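Local coordinates for ParB-like N-terminal domain-containing protein (Pyrococcus furiosus, PDB 1VK1), which is of unknown function but probably combines a ParB-like nuclease domain with a serine-kinase-like region that may bind ATP, at residues S162-L165 against D166-Q170. Sequence-based numbering, arbitrary orientation. Where two conformers were deposited one is given.
Sequences SKVL and DEMDQ
K163 and E167, one helical turn apart, form an i to i+4 salt bridge in which K163 NZ lies 2.7 Å from E167 OE2. The ammonium meets that oxygen on its syn side, 16° out of the carboxylate plane. The lysine's extended chain brings K163 CE to 3.3 Å from E167 OE2, and the bend at its last torsion (chi4 -70°) then turns NZ onto that oxygen. K163 NZ is also shared with E120, while E167 OE1 makes a weak, long ion pair with R116, so the bridge belongs to a wider charge network.

Four successive i+4 to i backbone bonds run through the same part of the helix, from D166 N to S162 O at 2.9 Å through D169 N to L165 O at 2.8 Å, and Q170 N to D166 O follows. In the conformer given, D166 OD2 accepts a hydrogen bond from the backbone N of Q34, and D169 forms a salt bridge with R35, both at the start of helix 34-47.

On the buried flank the V164 and M168 side chains run alongside each other, in the same direction, with V164 CG1 3.9 Å from M168 SD. Both touch R116 of helix 114-119. The arrangement is a regular alpha-helix, 161-170, whose i, i+4 pairs supply a salt bridge on one flank and an apolar contact on another, within the SerK C-terminal family region.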
loop_
_atom_site.group_PDB
_atom_site.type_symbol
_atom_site.label_atom_id
_atom_site.label_comp_id
_atom_site.label_asym_id
_atom_site.label_seq_id
_atom_site.Cartn_x
_atom_site.Cartn_y
_atom_site.Cartn_z
ATOM N N SER A 162 10.965 1.158 4.401
ATOM C CA SER A 162 10.375 0.726 3.141
ATOM C C SER A 162 11.315 0.898 1.959
ATOM O O SER A 162 11.327 0.069 1.066
ATOM C CB SER A 162 9.076 1.473 2.890
ATOM O OG SER A 162 8.109 1.234 3.925
ATOM N N LYS A 163 12.111 1.960 1.958
ATOM C CA LYS A 163 13.105 2.193 0.909
ATOM C C LYS A 163 14.139 1.056 0.897
ATOM O O LYS A 163 14.467 0.519 -0.154
ATOM C CB LYS A 163 13.780 3.539 1.137
ATOM C CG LYS A 163 14.892 3.857 0.163
ATOM C CD LYS A 163 15.513 5.198 0.508
ATOM C CE LYS A 163 16.693 5.522 -0.376
ATOM N NZ LYS A 163 17.850 4.648 -0.087
ATOM N N VAL A 164 14.642 0.692 2.068
ATOM C CA VAL A 164 15.585 -0.420 2.184
ATOM C C VAL A 164 14.957 -1.713 1.661
ATOM O O VAL A 164 15.573 -2.428 0.868
ATOM C CB VAL A 164 16.063 -0.596 3.626
ATOM C CG1 VAL A 164 16.803 -1.908 3.815
ATOM C CG2 VAL A 164 16.944 0.584 4.014
ATOM N N LEU A 165 13.734 -2.004 2.088
ATOM C CA LEU A 165 13.074 -3.201 1.613
ATOM C C LEU A 165 12.876 -3.240 0.099
ATOM O O LEU A 165 13.086 -4.272 -0.525
ATOM C CB LEU A 165 11.741 -3.384 2.306
ATOM C CG LEU A 165 11.808 -3.616 3.831
ATOM C CD1 LEU A 165 10.419 -3.724 4.415
ATOM C CD2 LEU A 165 12.643 -4.845 4.184
ATOM N N ASP A 166 12.497 -2.117 -0.491
ATOM C CA ASP A 166 12.306 -2.037 -1.933
ATOM C C ASP A 166 13.651 -2.284 -2.649
ATOM O O ASP A 166 13.718 -3.008 -3.642
ATOM C CB ASP A 166 11.737 -0.650 -2.255
ATOM C CG ASP A 166 11.219 -0.549 -3.732
ATOM O OD1 ASP A 166 11.786 -1.202 -4.644
ATOM O OD2 ASP A 166 10.264 0.141 -4.056
ATOM N N GLU A 167 14.726 -1.689 -2.151
ATOM C CA GLU A 167 16.034 -1.904 -2.740
ATOM C C GLU A 167 16.474 -3.358 -2.662
ATOM O O GLU A 167 16.976 -3.905 -3.647
ATOM C CB GLU A 167 17.040 -0.978 -2.082
ATOM C CG GLU A 167 16.810 0.481 -2.499
ATOM C CD GLU A 167 17.498 1.522 -1.633
ATOM O OE1 GLU A 167 18.172 1.171 -0.651
ATOM O OE2 GLU A 167 17.340 2.718 -1.949
ATOM N N MET A 168 16.258 -3.991 -1.511
ATOM C CA MET A 168 16.649 -5.380 -1.331
ATOM C C MET A 168 15.777 -6.316 -2.165
ATOM O O MET A 168 16.252 -7.320 -2.664
ATOM C CB MET A 168 16.627 -5.767 0.144
ATOM C CG MET A 168 17.658 -4.996 0.975
ATOM S SD MET A 168 17.750 -5.539 2.694
ATOM C CE MET A 168 18.763 -7.035 2.498
ATOM N N ASP A 169 14.499 -5.958 -2.328
ATOM C CA ASP A 169 13.552 -6.658 -3.204
ATOM C C ASP A 169 14.068 -6.608 -4.647
ATOM O O ASP A 169 14.190 -7.627 -5.319
ATOM C CB ASP A 169 12.182 -5.956 -3.037
ATOM C CG ASP A 169 11.102 -6.452 -3.963
ATOM O OD1 ASP A 169 11.227 -7.524 -4.503
ATOM O OD2 ASP A 169 10.059 -5.788 -4.170
ATOM N N GLN A 170 14.380 -5.420 -5.116
ATOM C CA GLN A 170 14.867 -5.248 -6.482
ATOM C C GLN A 170 16.179 -5.990 -6.746
ATOM O O GLN A 170 16.383 -6.507 -7.837
ATOM C CB GLN A 170 15.032 -3.769 -6.794
ATOM C CG GLN A 170 13.706 -3.069 -7.051
ATOM C CD GLN A 170 13.018 -3.605 -8.283
ATOM O OE1 GLN A 170 13.648 -3.733 -9.325
ATOM N NE2 GLN A 170 11.752 -3.939 -8.170
#